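Local coordinates for protein minor fimbrium tip subunit Mfa3 (Porphyromonas gingivalis ATCC 33277, PDB 5NF4) that forms part of the tip of the minor fimbriae, filaments that mediate biofilm formation and adhesion to host cells and other oral bacteria, at residues K198-I203 with H325-I330. Numbering follows the deposited sequence.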
loop_
_atom_site.group_PDB
_atom_site.type_symbol
_atom_site.label_atom_id
_atom_site.label_comp_id
_atom_site.label_asym_id
_atom_site.label_seq_id
_atom_site.Cartn_x
_atom_site.Cartn_y
_atom_site.Cartn_z
ATOM N N LYS A 198 3.068 -4.078 -4.075
ATOM C CA LYS A 198 3.642 -5.411 -4.233
ATOM C C LYS A 198 4.498 -5.433 -5.482
ATOM O O LYS A 198 4.039 -5.057 -6.570
ATOM C CB LYS A 198 2.525 -6.439 -4.299
ATOM C CG LYS A 198 2.936 -7.884 -4.525
ATOM C CD LYS A 198 1.713 -8.799 -4.502
ATOM C CE LYS A 198 2.076 -10.246 -4.724
ATOM N NZ LYS A 198 0.923 -11.145 -4.472
ATOM N N LEU A 199 5.743 -5.884 -5.319
ATOM C CA LEU A 199 6.661 -6.019 -6.425
ATOM C C LEU A 199 6.782 -7.495 -6.740
ATOM O O LEU A 199 7.060 -8.297 -5.856
ATOM C CB LEU A 199 8.024 -5.427 -6.076
ATOM C CG LEU A 199 9.136 -5.639 -7.109
ATOM C CD1 LEU A 199 8.829 -4.893 -8.422
ATOM C CD2 LEU A 199 10.456 -5.182 -6.542
ATOM N N ASP A 200 6.553 -7.833 -8.004
ATOM C CA ASP A 200 6.328 -9.190 -8.438
ATOM C C ASP A 200 7.219 -9.456 -9.647
ATOM O O ASP A 200 6.891 -9.040 -10.746
ATOM C CB ASP A 200 4.836 -9.344 -8.779
ATOM C CG ASP A 200 4.398 -10.765 -8.972
ATOM O OD1 ASP A 200 5.238 -11.643 -9.272
ATOM O OD2 ASP A 200 3.169 -11.005 -8.837
ATOM N N VAL A 201 8.360 -10.111 -9.440
ATOM C CA VAL A 201 9.333 -10.341 -10.513
ATOM C C VAL A 201 9.399 -11.818 -10.916
ATOM O O VAL A 201 9.686 -12.708 -10.113
ATOM C CB VAL A 201 10.731 -9.829 -10.089
ATOM C CG1 VAL A 201 11.755 -10.083 -11.170
ATOM C CG2 VAL A 201 10.678 -8.335 -9.774
ATOM N N ASN A 202 9.119 -12.059 -12.193
ATOM C CA ASN A 202 9.007 -13.393 -12.725
ATOM C C ASN A 202 10.028 -13.662 -13.822
ATOM O O ASN A 202 10.080 -12.941 -14.821
ATOM C CB ASN A 202 7.595 -13.613 -13.264
ATOM C CG ASN A 202 6.522 -13.445 -12.179
ATOM O OD1 ASN A 202 6.122 -14.416 -11.537
ATOM N ND2 ASN A 202 6.097 -12.221 -11.951
ATOM N N ILE A 203 10.864 -14.672 -13.616
ATOM C CA ILE A 203 11.884 -15.022 -14.604
ATOM C C ILE A 203 11.312 -16.084 -15.516
ATOM O O ILE A 203 11.324 -17.287 -15.216
ATOM C CB ILE A 203 13.199 -15.517 -13.937
ATOM C CG1 ILE A 203 13.591 -14.603 -12.773
ATOM C CG2 ILE A 203 14.307 -15.658 -14.966
ATOM C CD1 ILE A 203 13.637 -13.125 -13.081
ATOM N N HIS A 325 -0.034 -3.418 -7.740
ATOM C CA HIS A 325 0.760 -4.625 -7.991
ATOM C C HIS A 325 1.607 -4.405 -9.247
ATOM O O HIS A 325 1.063 -4.258 -10.351
ATOM C CB HIS A 325 -0.232 -5.780 -8.123
ATOM C CG HIS A 325 0.366 -7.154 -8.219
ATOM N ND1 HIS A 325 -0.417 -8.267 -8.459
ATOM C CD2 HIS A 325 1.641 -7.606 -8.121
ATOM C CE1 HIS A 325 0.348 -9.343 -8.502
ATOM N NE2 HIS A 325 1.600 -8.971 -8.301
ATOM N N TYR A 326 2.932 -4.385 -9.061
ATOM C CA TYR A 326 3.917 -4.135 -10.102
ATOM C C TYR A 326 4.504 -5.475 -10.525
ATOM O O TYR A 326 5.178 -6.152 -9.738
ATOM C CB TYR A 326 5.009 -3.176 -9.595
ATOM C CG TYR A 326 4.470 -1.792 -9.287
ATOM C CD1 TYR A 326 3.785 -1.551 -8.101
ATOM C CD2 TYR A 326 4.593 -0.752 -10.197
ATOM C CE1 TYR A 326 3.225 -0.290 -7.822
ATOM C CE2 TYR A 326 4.054 0.528 -9.924
ATOM C CZ TYR A 326 3.365 0.739 -8.729
ATOM O OH TYR A 326 2.777 1.975 -8.450
ATOM N N ILE A 327 4.208 -5.862 -11.763
ATOM C CA ILE A 327 4.522 -7.200 -12.255
ATOM C C ILE A 327 5.528 -7.126 -13.396
ATOM O O ILE A 327 5.296 -6.472 -14.414
ATOM C CB ILE A 327 3.239 -7.934 -12.717
ATOM C CG1 ILE A 327 2.225 -7.988 -11.568
ATOM C CG2 ILE A 327 3.560 -9.358 -13.196
ATOM C CD1 ILE A 327 0.815 -8.340 -12.007
ATOM N N TYR A 328 6.658 -7.808 -13.210
ATOM C CA TYR A 328 7.703 -7.888 -14.219
ATOM C C TYR A 328 7.885 -9.312 -14.696
ATOM O O TYR A 328 7.843 -10.277 -13.915
ATOM C CB TYR A 328 9.030 -7.331 -13.657
ATOM C CG TYR A 328 8.902 -5.860 -13.391
ATOM C CD1 TYR A 328 8.356 -5.402 -12.201
ATOM C CD2 TYR A 328 9.262 -4.922 -14.355
ATOM C CE1 TYR A 328 8.207 -4.054 -11.962
ATOM C CE2 TYR A 328 9.104 -3.562 -14.124
ATOM C CZ TYR A 328 8.590 -3.140 -12.923
ATOM O OH TYR A 328 8.412 -1.797 -12.704
ATOM N N ARG A 329 8.035 -9.433 -16.011
ATOM C CA ARG A 329 8.330 -10.698 -16.655
ATOM C C ARG A 329 9.674 -10.487 -17.323
ATOM O O ARG A 329 9.811 -9.640 -18.209
ATOM C CB ARG A 329 7.215 -11.085 -17.647
ATOM C CG ARG A 329 5.863 -11.113 -16.936
ATOM C CD ARG A 329 4.691 -11.260 -17.853
ATOM N NE ARG A 329 4.426 -10.111 -18.721
ATOM C CZ ARG A 329 3.940 -8.935 -18.327
ATOM N NH1 ARG A 329 3.707 -8.677 -17.044
ATOM N NH2 ARG A 329 3.719 -7.995 -19.236
ATOM N N ILE A 330 10.666 -11.234 -16.854
ATOM C CA ILE A 330 12.058 -11.035 -17.274
ATOM C C ILE A 330 12.689 -12.259 -17.938
ATOM O O ILE A 330 12.545 -13.386 -17.460
ATOM C CB ILE A 330 12.920 -10.637 -16.069
ATOM C CG1 ILE A 330 12.371 -9.369 -15.426
ATOM C CG2 ILE A 330 14.407 -10.456 -16.518
ATOM C CD1 ILE A 330 13.032 -9.024 -14.142
#
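Lys198 to Ile203 and His325 to Ile330 run side by side as parallel beta strands, their axes 15° apart, in a ladder whose bonds use the even-numbered backbone groups of both strands, from Tyr326 N to Lys198 O through to Ile330 N to Asn202 O. This parallel pairing joins strands 180-205 and 324-332 in the beta-sheet framework of the fimbrillin fold, with strands 248-254 and 337-345 on their outer flanks. On one face, Lys198, Asp200 and His325 form a polar cluster. With CG anti to the backbone N (chi1 -173°), the His325 ring swings across to the neighbouring strand, where NE2 donates to Asp200 OD2 at 2.6 Å. The bond uses the anti lone pair of OD2, and carboxylate and ring are nearly coplanar, 16° apart. The extended Lys198 chain lies over one ring face, its CD 4.0 Å from the centroid in a CH-pi contact, while Ile327 CG1 covers the rim of the opposite face; NZ continues to a salt bridge with Glu66. Asp200 OD1 takes bonds from Asn202 ND2 and Gln248 NE2, so both carboxylate oxygens are engaged, which would favour the charged form. The buried face, with Leu199, Val201, Ile203, Tyr326, Tyr328 and Ile330, is largely apolar: Leu199 CD1 packs on Tyr328 CE1 at 3.7 Å, and Val201 CG1 presses tightly on Ile330 CD1 at 3.4 Å. On the face of Asp200 and His325, Asn202 grips Tyr328 O twice, its backbone N at 2.8 Å and its ND2 at 3.3 Å arriving from opposite sides of the carbonyl plane.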